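Local coordinates for LPXTG cell wall anchor domain-containing protein (Lactobacillus rhamnosus, PDB 7CBS) that probably anchors the SpaCBA pilus to the cell wall as its basal pilin subunit and, atypically for such a subunit, also contributes adhesive properties, at residues T74-Q79 with D98-A103; V31-L36 with V66-Y71; V70-A75 with L126-H131. All blocks are in the same frame, centred on the assembly; numbering follows the deposited sequence.

The three contacts follow the chain from strand 67-72 into helix 74-84 and all lie within the pilin D1 family region. Contact 2 is in the buried interior, where Phe68 of that strand packs against strand 28-34. Contacts 3 and 1 lie farther along, with centres about 18 Å and 19 Å from that of contact 2 and across the chain's centre from it. Their own centres are about 11 Å apart: contact 3 holds the strand-to-helix junction against a hairpin turn, and contact 1 ties the helix's first turn to a loop. Tyr100 OH lies 3.8 Å from Val73 CG1, joining the two. The Gln128 side chain is about 12 Å from the bound magnesium ion, whose site includes Thr28 and Asp123.

Contact 1 (T74-Q79 with D98-A103)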
ATOM      1  N   THR A  74       8.276   1.864  17.831  1.00 56.64           N
ATOM      2  CA  THR A  74       6.927   1.715  18.451  1.00 55.26           C
ATOM      3  C   THR A  74       7.031   1.606  19.980  1.00 57.08           C
ATOM      4  O   THR A  74       6.336   2.383  20.672  1.00 57.07           O
ATOM      5  CB  THR A  74       6.177   0.497  17.898  1.00 54.38           C
ATOM      6  OG1 THR A  74       6.083   0.627  16.478  1.00 52.09           O
ATOM      7  CG2 THR A  74       4.789   0.356  18.487  1.00 54.71           C
ATOM      8  N   ALA A  75       7.847   0.672  20.481  1.00 59.13           N
ATOM      9  CA  ALA A  75       7.973   0.340  21.924  1.00 59.79           C
ATOM     10  C   ALA A  75       8.568   1.530  22.684  1.00 61.77           C
ATOM     11  O   ALA A  75       8.001   1.893  23.738  1.00 62.97           O
ATOM     12  CB  ALA A  75       8.810  -0.899  22.123  1.00 61.63           C
ATOM     13  N   ASP A  76       9.676   2.091  22.188  1.00 62.22           N
ATOM     14  CA  ASP A  76      10.361   3.267  22.791  1.00 63.39           C
ATOM     15  C   ASP A  76       9.412   4.468  22.763  1.00 61.08           C
ATOM     16  O   ASP A  76       9.355   5.193  23.775  1.00 65.65           O
ATOM     17  CB  ASP A  76      11.681   3.588  22.083  1.00 64.90           C
ATOM     18  CG  ASP A  76      12.781   2.572  22.349  1.00 68.84           C
ATOM     19  OD1 ASP A  76      12.701   1.886  23.385  1.00 71.92           O
ATOM     20  OD2 ASP A  76      13.710   2.470  21.516  1.00 71.19           O
ATOM     21  N   PHE A  77       8.686   4.658  21.660  1.00 57.33           N
ATOM     22  CA  PHE A  77       7.762   5.807  21.462  1.00 54.51           C
ATOM     23  C   PHE A  77       6.682   5.794  22.549  1.00 51.87           C
ATOM     24  O   PHE A  77       6.536   6.821  23.226  1.00 53.68           O
ATOM     25  CB  PHE A  77       7.138   5.816  20.063  1.00 51.26           C
ATOM     26  CG  PHE A  77       6.283   7.034  19.806  1.00 51.61           C
ATOM     27  CD1 PHE A  77       6.854   8.227  19.391  1.00 52.24           C
ATOM     28  CD2 PHE A  77       4.914   7.007  20.031  1.00 51.47           C
ATOM     29  CE1 PHE A  77       6.076   9.358  19.182  1.00 51.91           C
ATOM     30  CE2 PHE A  77       4.136   8.136  19.823  1.00 51.49           C
ATOM     31  CZ  PHE A  77       4.720   9.314  19.396  1.00 51.57           C
ATOM     32  N   TRP A  78       5.958   4.683  22.710  1.00 50.02           N
ATOM     33  CA  TRP A  78       4.809   4.583  23.655  1.00 49.81           C
ATOM     34  C   TRP A  78       5.304   4.575  25.107  1.00 52.03           C
ATOM     35  O   TRP A  78       4.537   4.994  25.984  1.00 53.52           O
ATOM     36  CB  TRP A  78       3.937   3.360  23.355  1.00 48.72           C
ATOM     37  CG  TRP A  78       3.259   3.454  22.026  1.00 46.76           C
ATOM     38  CD1 TRP A  78       3.303   2.546  21.009  1.00 45.87           C
ATOM     39  CD2 TRP A  78       2.463   4.555  21.552  1.00 45.58           C
ATOM     40  NE1 TRP A  78       2.572   2.996  19.944  1.00 44.89           N
ATOM     41  CE2 TRP A  78       2.049   4.226  20.247  1.00 44.22           C
ATOM     42  CE3 TRP A  78       2.052   5.776  22.107  1.00 45.70           C
ATOM     43  CZ2 TRP A  78       1.249   5.077  19.486  1.00 43.74           C
ATOM     44  CZ3 TRP A  78       1.262   6.614  21.354  1.00 45.42           C
ATOM     45  CH2 TRP A  78       0.874   6.270  20.058  1.00 44.20           C
ATOM     46  N   GLN A  79       6.538   4.116  25.330  1.00 53.27           N
ATOM     47  CA  GLN A  79       7.210   4.117  26.654  1.00 56.93           C
ATOM     48  C   GLN A  79       7.496   5.571  27.048  1.00 58.09           C
ATOM     49  O   GLN A  79       7.296   5.908  28.226  1.00 61.39           O
ATOM     50  CB  GLN A  79       8.477   3.257  26.595  1.00 58.64           C
ATOM     51  N   ASP A  98      19.379  13.221  16.992  1.00 85.90           N
ATOM     52  CA  ASP A  98      20.557  12.428  16.543  1.00 87.80           C
ATOM     53  C   ASP A  98      21.160  11.687  17.742  1.00 91.53           C
ATOM     54  O   ASP A  98      21.970  10.768  17.513  1.00 94.77           O
ATOM     55  CB  ASP A  98      21.593  13.312  15.840  1.00 89.92           C
ATOM     56  CG  ASP A  98      21.277  13.596  14.380  1.00 86.48           C
ATOM     57  OD1 ASP A  98      20.243  13.112  13.894  1.00 80.92           O
ATOM     58  OD2 ASP A  98      22.085  14.291  13.734  1.00 89.59           O
ATOM     59  N   SER A  99      20.790  12.080  18.967  1.00 93.69           N
ATOM     60  CA  SER A  99      21.136  11.377  20.231  1.00 96.63           C
ATOM     61  C   SER A  99      20.591   9.944  20.188  1.00 93.91           C
ATOM     62  O   SER A  99      21.394   9.004  20.345  1.00 95.06           O
ATOM     63  CB  SER A  99      20.610  12.122  21.432  1.00 97.94           C
ATOM     64  OG  SER A  99      21.070  13.465  21.435  1.00101.84           O
ATOM     65  N   TYR A 100      19.279   9.800  19.963  1.00 90.87           N
ATOM     66  CA  TYR A 100      18.537   8.511  19.988  1.00 88.87           C
ATOM     67  C   TYR A 100      19.195   7.506  19.038  1.00 89.24           C
ATOM     68  O   TYR A 100      19.196   7.764  17.815  1.00 89.18           O
ATOM     69  CB  TYR A 100      17.065   8.717  19.612  1.00 83.94           C
ATOM     70  CG  TYR A 100      16.260   7.441  19.558  1.00 80.67           C
ATOM     71  CD1 TYR A 100      15.963   6.732  20.712  1.00 81.39           C
ATOM     72  CD2 TYR A 100      15.798   6.940  18.355  1.00 76.02           C
ATOM     73  CE1 TYR A 100      15.229   5.556  20.667  1.00 80.03           C
ATOM     74  CE2 TYR A 100      15.066   5.765  18.293  1.00 74.12           C
ATOM     75  CZ  TYR A 100      14.788   5.065  19.451  1.00 75.96           C
ATOM     76  OH  TYR A 100      14.055   3.913  19.389  1.00 75.23           O
ATOM     77  N   GLN A 101      19.735   6.415  19.587  1.00 93.90           N
ATOM     78  CA  GLN A 101      20.323   5.282  18.814  1.00 96.44           C
ATOM     79  C   GLN A 101      19.325   4.130  18.831  1.00 96.66           C
ATOM     80  O   GLN A 101      19.217   3.435  19.835  1.00102.46           O
ATOM     81  CB  GLN A 101      21.685   4.855  19.372  1.00100.35           C
ATOM     82  CG  GLN A 101      22.456   3.914  18.447  1.00101.61           C
ATOM     83  CD  GLN A 101      22.551   4.396  17.016  1.00 99.57           C
ATOM     84  OE1 GLN A 101      22.773   5.574  16.742  1.00 97.98           O
ATOM     85  NE2 GLN A 101      22.386   3.477  16.079  1.00 97.68           N
ATOM     86  N   PRO A 102      18.561   3.893  17.734  1.00 95.60           N
ATOM     87  CA  PRO A 102      17.568   2.814  17.717  1.00 95.25           C
ATOM     88  C   PRO A 102      18.235   1.428  17.878  1.00100.34           C
ATOM     89  O   PRO A 102      19.401   1.268  17.501  1.00105.33           O
ATOM     90  CB  PRO A 102      16.929   2.919  16.320  1.00 92.75           C
ATOM     91  CG  PRO A 102      17.313   4.300  15.801  1.00 92.14           C
ATOM     92  CD  PRO A 102      18.630   4.635  16.460  1.00 94.78           C
ATOM     93  N   ALA A 103      17.506   0.461  18.440  1.00 98.01           N
ATOM     94  CA  ALA A 103      17.901  -0.969  18.485  1.00 99.53           C
ATOM     95  C   ALA A 103      18.268  -1.421  17.067  1.00 98.73           C
ATOM     96  O   ALA A 103      17.487  -1.132  16.150  1.00 97.06           O
ATOM     97  CB  ALA A 103      16.787  -1.806  19.062  1.00 99.57           C
TER
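Asp76 and Tyr100 make this contact through one short hydrogen bond, from Tyr100 OH to Asp76 OD2 at 2.6 Å. The oxygen accepts on its anti lone pair, the one turned away from OD1, so the carboxylate engages through the outer side of a single oxygen. OD2 lies in the plane of the phenol at the ring edge, displaced toward the CE1 side, with Tyr100 CE1 3.5 Å from Asp76 OD2. Carboxylate and ring stand almost perpendicular, their planes 88° apart, which excludes a stack and makes this an edge-on meeting. The tyrosine reaches across because its CG is anti to the backbone N (chi1 178°), carrying the ring from the loop to the helix. On the aspartate, CG is anti to the carbonyl carbon (chi1 -71°) and projects from the helix toward the loop, presenting OD2 to the phenol. Only 86 Å² is buried in all and the nearest CA atoms, those of Asp76 and Pro102, are 8.8 Å apart, so the backbones themselves stay well separated. Pro102 N sits 4.0 Å above one face of the Tyr100 ring, and Leu95 of helix 88-95 also touches that side chain. Asp76 belongs to the first turn of helix 74-84, where a negative charge is probably favoured by the helix dipole. The bond thus ties the returning loop to the start of the two-helix connection between the neighbouring antiparallel strands 67-72 and 107-112 of the pilin domain.

Contact 2 (V31-L36 with V66-Y71); sequences VVLHKL and VTFTVY
Leu33 and Phe68 face each other across strands that run in opposite senses without pairing, their CA atoms 8.2 Å apart, and Lys35 and Val66 follow with a CA-CA distance of 7.9 Å. Both leucine methyls approach the phenyl ring from the same side. Leu33 CD2 lies over the face, 3.6 Å from the Phe68 centroid and 20° off the ring normal, a CH-pi contact. Leu33 CD1 stays on that side, above the CD2-CE2 rim, and comes within 3.3 Å of Phe68 CD2, which is tight. The two side chains meet at about a right angle, Leu33 extended with CG anti to the backbone N (chi1 -160°). Lys35 adds only its aliphatic root: CB approaches Phe68 CE1 obliquely at 4.1 Å, and CG lies 4.2 Å from Val66 CG2. The lysine chain then bends at chi2 (70°), and NZ bonds to Ser149 OG and Glu147 O. Beyond the strands, Phe137 touches both Val31 and Val70. Strands that face each other but pair with other neighbours in a curled sheet are consistent with the sandwich-like folds of Gram-positive pilin domains. With every touching residue buried, the chemistry implies cohesion by dispersion and CH-pi packing, while the ammonium is satisfied elsewhere.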
ATOM      1  N   VAL A  31       4.522   4.400   2.452  1.00 61.31           N
ATOM      2  CA  VAL A  31       5.124   5.722   2.798  1.00 61.13           C
ATOM      3  C   VAL A  31       6.129   6.083   1.705  1.00 61.62           C
ATOM      4  O   VAL A  31       7.103   5.324   1.521  1.00 63.60           O
ATOM      5  CB  VAL A  31       5.798   5.712   4.183  1.00 60.25           C
ATOM      6  CG1 VAL A  31       6.576   6.996   4.427  1.00 60.78           C
ATOM      7  CG2 VAL A  31       4.793   5.461   5.297  1.00 60.20           C
ATOM      8  N   VAL A  32       5.882   7.194   1.008  1.00 60.33           N
ATOM      9  CA  VAL A  32       6.816   7.792   0.013  1.00 59.70           C
ATOM     10  C   VAL A  32       7.379   9.078   0.627  1.00 58.49           C
ATOM     11  O   VAL A  32       6.584   9.987   0.933  1.00 59.17           O
ATOM     12  CB  VAL A  32       6.112   8.043  -1.334  1.00 61.93           C
ATOM     13  CG1 VAL A  32       7.107   8.336  -2.450  1.00 62.23           C
ATOM     14  CG2 VAL A  32       5.225   6.868  -1.717  1.00 62.75           C
ATOM     15  N   LEU A  33       8.693   9.114   0.867  1.00 57.72           N
ATOM     16  CA  LEU A  33       9.438  10.331   1.284  1.00 58.38           C
ATOM     17  C   LEU A  33       9.913  11.065   0.028  1.00 59.91           C
ATOM     18  O   LEU A  33      10.527  10.404  -0.828  1.00 61.46           O
ATOM     19  CB  LEU A  33      10.621   9.933   2.168  1.00 57.39           C
ATOM     20  CG  LEU A  33      11.158  11.071   3.030  1.00 57.60           C
ATOM     21  CD1 LEU A  33      11.832  10.531   4.283  1.00 57.31           C
ATOM     22  CD2 LEU A  33      12.097  11.957   2.228  1.00 59.47           C
ATOM     23  N   HIS A  34       9.650  12.374  -0.058  1.00 61.15           N
ATOM     24  CA  HIS A  34      10.055  13.260  -1.183  1.00 63.15           C
ATOM     25  C   HIS A  34      11.217  14.158  -0.740  1.00 64.60           C
ATOM     26  O   HIS A  34      10.993  15.032   0.119  1.00 65.34           O
ATOM     27  CB  HIS A  34       8.870  14.102  -1.666  1.00 64.24           C
ATOM     28  CG  HIS A  34       7.691  13.312  -2.120  1.00 64.41           C
ATOM     29  ND1 HIS A  34       7.222  13.365  -3.421  1.00 66.73           N
ATOM     30  CD2 HIS A  34       6.852  12.494  -1.447  1.00 62.53           C
ATOM     31  CE1 HIS A  34       6.155  12.599  -3.532  1.00 66.46           C
ATOM     32  NE2 HIS A  34       5.913  12.045  -2.335  1.00 64.79           N
ATOM     33  N   LYS A  35      12.411  13.939  -1.302  1.00 66.80           N
ATOM     34  CA  LYS A  35      13.604  14.810  -1.132  1.00 68.97           C
ATOM     35  C   LYS A  35      13.664  15.785  -2.313  1.00 72.33           C
ATOM     36  O   LYS A  35      14.154  15.383  -3.387  1.00 75.20           O
ATOM     37  CB  LYS A  35      14.869  13.950  -1.019  1.00 68.39           C
ATOM     38  CG  LYS A  35      16.177  14.708  -0.848  1.00 70.47           C
ATOM     39  CD  LYS A  35      16.329  15.386   0.489  1.00 70.51           C
ATOM     40  CE  LYS A  35      17.647  16.114   0.619  1.00 73.03           C
ATOM     41  NZ  LYS A  35      17.622  17.109   1.716  1.00 73.97           N
ATOM     42  N   LEU A  36      13.160  17.008  -2.107  1.00 74.39           N
ATOM     43  CA  LEU A  36      13.220  18.159  -3.049  1.00 78.57           C
ATOM     44  C   LEU A  36      14.256  19.169  -2.533  1.00 81.40           C
ATOM     45  O   LEU A  36      14.696  19.024  -1.371  1.00 80.58           O
ATOM     46  CB  LEU A  36      11.832  18.807  -3.120  1.00 79.60           C
ATOM     47  CG  LEU A  36      10.732  17.951  -3.743  1.00 78.23           C
ATOM     48  CD1 LEU A  36       9.347  18.466  -3.382  1.00 78.61           C
ATOM     49  CD2 LEU A  36      10.909  17.889  -5.246  1.00 80.07           C
ATOM     50  N   VAL A  66      19.649   9.560  -2.819  1.00 66.80           N
ATOM     51  CA  VAL A  66      19.722   9.876  -1.357  1.00 66.05           C
ATOM     52  C   VAL A  66      19.091   8.716  -0.578  1.00 64.54           C
ATOM     53  O   VAL A  66      17.891   8.446  -0.800  1.00 63.00           O
ATOM     54  CB  VAL A  66      19.031  11.215  -1.028  1.00 64.85           C
ATOM     55  CG1 VAL A  66      19.215  11.604   0.430  1.00 64.78           C
ATOM     56  CG2 VAL A  66      19.511  12.335  -1.940  1.00 67.61           C
ATOM     57  N   THR A  67      19.871   8.072   0.301  1.00 65.58           N
ATOM     58  CA  THR A  67      19.473   6.862   1.067  1.00 64.28           C
ATOM     59  C   THR A  67      18.734   7.280   2.342  1.00 63.73           C
ATOM     60  O   THR A  67      19.375   7.871   3.239  1.00 64.02           O
ATOM     61  CB  THR A  67      20.683   5.985   1.417  1.00 66.98           C
ATOM     62  OG1 THR A  67      21.418   5.717   0.223  1.00 70.76           O
ATOM     63  CG2 THR A  67      20.292   4.674   2.064  1.00 67.27           C
ATOM     64  N   PHE A  68      17.432   6.986   2.405  1.00 61.64           N
ATOM     65  CA  PHE A  68      16.593   7.073   3.622  1.00 58.81           C
ATOM     66  C   PHE A  68      16.436   5.665   4.203  1.00 59.83           C
ATOM     67  O   PHE A  68      16.211   4.717   3.429  1.00 59.06           O
ATOM     68  CB  PHE A  68      15.246   7.731   3.310  1.00 57.28           C
ATOM     69  CG  PHE A  68      15.319   9.232   3.168  1.00 57.58           C
ATOM     70  CD1 PHE A  68      15.674   9.815   1.961  1.00 58.97           C
ATOM     71  CD2 PHE A  68      15.056  10.062   4.248  1.00 56.19           C
ATOM     72  CE1 PHE A  68      15.752  11.194   1.835  1.00 60.09           C
ATOM     73  CE2 PHE A  68      15.125  11.440   4.116  1.00 57.83           C
ATOM     74  CZ  PHE A  68      15.466  12.004   2.909  1.00 58.89           C
ATOM     75  N   THR A  69      16.567   5.553   5.529  1.00 59.61           N
ATOM     76  CA  THR A  69      16.425   4.308   6.325  1.00 60.54           C
ATOM     77  C   THR A  69      15.232   4.490   7.269  1.00 59.25           C
ATOM     78  O   THR A  69      15.153   5.558   7.909  1.00 58.77           O
ATOM     79  CB  THR A  69      17.731   3.996   7.070  1.00 63.11           C
ATOM     80  OG1 THR A  69      18.799   4.007   6.121  1.00 65.24           O
ATOM     81  CG2 THR A  69      17.714   2.668   7.801  1.00 63.99           C
ATOM     82  N   VAL A  70      14.346   3.492   7.341  1.00 59.15           N
ATOM     83  CA  VAL A  70      13.126   3.503   8.206  1.00 58.12           C
ATOM     84  C   VAL A  70      13.340   2.500   9.348  1.00 58.84           C
ATOM     85  O   VAL A  70      13.756   1.359   9.064  1.00 61.18           O
ATOM     86  CB  VAL A  70      11.836   3.219   7.407  1.00 58.45           C
ATOM     87  CG1 VAL A  70      11.866   1.874   6.686  1.00 60.24           C
ATOM     88  CG2 VAL A  70      10.594   3.325   8.283  1.00 58.04           C
ATOM     89  N   TYR A  71      13.098   2.935  10.589  1.00 58.87           N
ATOM     90  CA  TYR A  71      13.245   2.134  11.834  1.00 59.33           C
ATOM     91  C   TYR A  71      11.895   2.042  12.547  1.00 56.71           C
ATOM     92  O   TYR A  71      11.149   3.032  12.531  1.00 52.66           O
ATOM     93  CB  TYR A  71      14.258   2.772  12.788  1.00 61.89           C
ATOM     94  CG  TYR A  71      15.614   3.061  12.199  1.00 64.64           C
ATOM     95  CD1 TYR A  71      15.843   4.215  11.468  1.00 65.41           C
ATOM     96  CD2 TYR A  71      16.676   2.195  12.393  1.00 68.26           C
ATOM     97  CE1 TYR A  71      17.089   4.490  10.926  1.00 67.35           C
ATOM     98  CE2 TYR A  71      17.931   2.462  11.872  1.00 71.10           C
ATOM     99  CZ  TYR A  71      18.138   3.612  11.129  1.00 70.14           C
ATOM    100  OH  TYR A  71      19.367   3.880  10.601  1.00 73.13           O
TER

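Contact 3 (V70-A75 with L126-H131)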
ATOM      1  N   VAL A  70      14.346   3.492   7.341  1.00 59.15           N
ATOM      2  CA  VAL A  70      13.126   3.503   8.206  1.00 58.12           C
ATOM      3  C   VAL A  70      13.340   2.500   9.348  1.00 58.84           C
ATOM      4  O   VAL A  70      13.756   1.359   9.064  1.00 61.18           O
ATOM      5  CB  VAL A  70      11.836   3.219   7.407  1.00 58.45           C
ATOM      6  CG1 VAL A  70      11.866   1.874   6.686  1.00 60.24           C
ATOM      7  CG2 VAL A  70      10.594   3.325   8.283  1.00 58.04           C
ATOM      8  N   TYR A  71      13.098   2.935  10.589  1.00 58.87           N
ATOM      9  CA  TYR A  71      13.245   2.134  11.834  1.00 59.33           C
ATOM     10  C   TYR A  71      11.895   2.042  12.547  1.00 56.71           C
ATOM     11  O   TYR A  71      11.149   3.032  12.531  1.00 52.66           O
ATOM     12  CB  TYR A  71      14.258   2.772  12.788  1.00 61.89           C
ATOM     13  CG  TYR A  71      15.614   3.061  12.199  1.00 64.64           C
ATOM     14  CD1 TYR A  71      15.843   4.215  11.468  1.00 65.41           C
ATOM     15  CD2 TYR A  71      16.676   2.195  12.393  1.00 68.26           C
ATOM     16  CE1 TYR A  71      17.089   4.490  10.926  1.00 67.35           C
ATOM     17  CE2 TYR A  71      17.931   2.462  11.872  1.00 71.10           C
ATOM     18  CZ  TYR A  71      18.138   3.612  11.129  1.00 70.14           C
ATOM     19  OH  TYR A  71      19.367   3.880  10.601  1.00 73.13           O
ATOM     20  N   ASP A  72      11.615   0.891  13.162  1.00 61.14           N
ATOM     21  CA  ASP A  72      10.472   0.666  14.088  1.00 61.49           C
ATOM     22  C   ASP A  72      10.850   1.228  15.460  1.00 62.20           C
ATOM     23  O   ASP A  72      11.782   0.674  16.069  1.00 66.81           O
ATOM     24  CB  ASP A  72      10.105  -0.820  14.144  1.00 64.14           C
ATOM     25  CG  ASP A  72       9.093  -1.186  15.219  1.00 66.36           C
ATOM     26  OD1 ASP A  72       8.258  -0.321  15.575  1.00 63.08           O
ATOM     27  OD2 ASP A  72       9.147  -2.341  15.702  1.00 73.56           O
ATOM     28  N   VAL A  73      10.168   2.285  15.920  1.00 60.72           N
ATOM     29  CA  VAL A  73      10.417   2.933  17.247  1.00 60.44           C
ATOM     30  C   VAL A  73       9.163   2.819  18.128  1.00 58.35           C
ATOM     31  O   VAL A  73       9.061   3.591  19.101  1.00 63.13           O
ATOM     32  CB  VAL A  73      10.861   4.404  17.085  1.00 60.69           C
ATOM     33  CG1 VAL A  73      12.074   4.529  16.180  1.00 61.98           C
ATOM     34  CG2 VAL A  73       9.737   5.312  16.588  1.00 59.06           C
ATOM     35  N   THR A  74       8.276   1.864  17.831  1.00 56.64           N
ATOM     36  CA  THR A  74       6.927   1.715  18.451  1.00 55.26           C
ATOM     37  C   THR A  74       7.031   1.606  19.980  1.00 57.08           C
ATOM     38  O   THR A  74       6.336   2.383  20.672  1.00 57.07           O
ATOM     39  CB  THR A  74       6.177   0.497  17.898  1.00 54.38           C
ATOM     40  OG1 THR A  74       6.083   0.627  16.478  1.00 52.09           O
ATOM     41  CG2 THR A  74       4.789   0.356  18.487  1.00 54.71           C
ATOM     42  N   ALA A  75       7.847   0.672  20.481  1.00 59.13           N
ATOM     43  CA  ALA A  75       7.973   0.340  21.924  1.00 59.79           C
ATOM     44  C   ALA A  75       8.568   1.530  22.684  1.00 61.77           C
ATOM     45  O   ALA A  75       8.001   1.893  23.738  1.00 62.97           O
ATOM     46  CB  ALA A  75       8.810  -0.899  22.123  1.00 61.63           C
ATOM     47  N   LEU A 126       0.770  -1.238  10.060  1.00 59.37           N
ATOM     48  CA  LEU A 126       0.043  -0.214  10.853  1.00 59.30           C
ATOM     49  C   LEU A 126       0.224  -0.501  12.349  1.00 59.05           C
ATOM     50  O   LEU A 126       0.161   0.462  13.139  1.00 59.21           O
ATOM     51  CB  LEU A 126      -1.440  -0.223  10.465  1.00 60.52           C
ATOM     52  CG  LEU A 126      -1.763   0.380   9.103  1.00 61.57           C
ATOM     53  CD1 LEU A 126      -3.241   0.117   8.750  1.00 65.00           C
ATOM     54  CD2 LEU A 126      -1.408   1.877   9.083  1.00 58.72           C
ATOM     55  N   ARG A 127       0.458  -1.767  12.714  1.00 61.53           N
ATOM     56  CA  ARG A 127       0.599  -2.226  14.121  1.00 64.25           C
ATOM     57  C   ARG A 127       1.894  -3.030  14.275  1.00 66.41           C
ATOM     58  O   ARG A 127       2.220  -3.810  13.355  1.00 64.69           O
ATOM     59  CB  ARG A 127      -0.609  -3.078  14.531  1.00 65.76           C
ATOM     60  N   GLN A 128       2.591  -2.844  15.405  1.00 67.67           N
ATOM     61  CA  GLN A 128       3.741  -3.685  15.838  1.00 70.73           C
ATOM     62  C   GLN A 128       3.357  -4.330  17.174  1.00 74.58           C
ATOM     63  O   GLN A 128       3.604  -3.714  18.224  1.00 70.40           O
ATOM     64  CB  GLN A 128       5.026  -2.857  15.928  1.00 68.68           C
ATOM     65  CG  GLN A 128       5.439  -2.215  14.609  1.00 66.76           C
ATOM     66  CD  GLN A 128       6.066  -3.164  13.613  1.00 67.73           C
ATOM     67  OE1 GLN A 128       6.173  -4.368  13.831  1.00 69.55           O
ATOM     68  NE2 GLN A 128       6.484  -2.615  12.483  1.00 66.21           N
ATOM     69  N   GLY A 129       2.765  -5.528  17.116  1.00 80.45           N
ATOM     70  CA  GLY A 129       2.086  -6.175  18.255  1.00 82.56           C
ATOM     71  C   GLY A 129       0.640  -5.722  18.338  1.00 83.12           C
ATOM     72  O   GLY A 129      -0.050  -5.778  17.303  1.00 85.08           O
ATOM     73  N   GLN A 130       0.202  -5.262  19.513  1.00 85.90           N
ATOM     74  CA  GLN A 130      -1.175  -4.751  19.756  1.00 84.01           C
ATOM     75  C   GLN A 130      -1.212  -3.231  19.547  1.00 80.07           C
ATOM     76  O   GLN A 130      -2.327  -2.672  19.547  1.00 85.69           O
ATOM     77  CB  GLN A 130      -1.636  -5.100  21.174  1.00 86.28           C
ATOM     78  N   HIS A 131      -0.047  -2.597  19.372  1.00 71.93           N
ATOM     79  CA  HIS A 131       0.136  -1.118  19.396  1.00 65.30           C
ATOM     80  C   HIS A 131       0.174  -0.571  17.966  1.00 62.29           C
ATOM     81  O   HIS A 131       0.738  -1.251  17.082  1.00 62.73           O
ATOM     82  CB  HIS A 131       1.417  -0.738  20.152  1.00 63.80           C
ATOM     83  CG  HIS A 131       1.461  -1.243  21.555  1.00 66.37           C
ATOM     84  ND1 HIS A 131       2.644  -1.593  22.179  1.00 66.18           N
ATOM     85  CD2 HIS A 131       0.479  -1.463  22.457  1.00 65.80           C
ATOM     86  CE1 HIS A 131       2.386  -2.025  23.393  1.00 67.50           C
ATOM     87  NE2 HIS A 131       1.065  -1.952  23.589  1.00 67.95           N
TER
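Gln128 lies against both Asp72 and Thr74, with its CG 3.5 Å from Asp72 OD1. Gln128 CG is also 3.5 Å from Thr74 OG1, so it rests from one side against two oxygens that are bonded to each other, a van der Waals contact. Farther out, the amide stacks on the Asp72 carboxylate: the planes are 25° apart, and Gln128 CD is 3.8 Å from Asp72 OD2. The two side chains come from opposite directions, and the bend of the glutamine at chi2 lays its amide along the acid. Thr74 meets Gln128 at about a right angle, while its methyl CG2 reaches His131 CB at 3.9 Å.

What holds the acid is its own segment. Asp72 CG is anti to the backbone N (chi1 171°), which takes the carboxylate forward to the helix start. There OD1 accepts from Thr74 N at 3.1 Å, with an N-H...O angle of 157°, forming an Asx turn; this donor lies above the carboxylate plane. Thr74 OG1 donates to Asp72 OD1 at 2.5 Å, nearly in line with the C-O bond, giving that oxygen two donors. The turn spans the passage from strand 67-72 into helix 74-84, with Val73 inside it at the N-cap position.

On the other segment, Gln128 N bonds to His131 O at 3.0 Å, closing a two-residue hairpin turn between strands 118-128 and 131-141. Gly129 supplies its positive phi, and the turn is close to type II'. Farther along strand 131-141, Val134 N bonds to Thr74 OG1, and Tyr135 OH makes a weak hydrogen bond with Gln128 NE2.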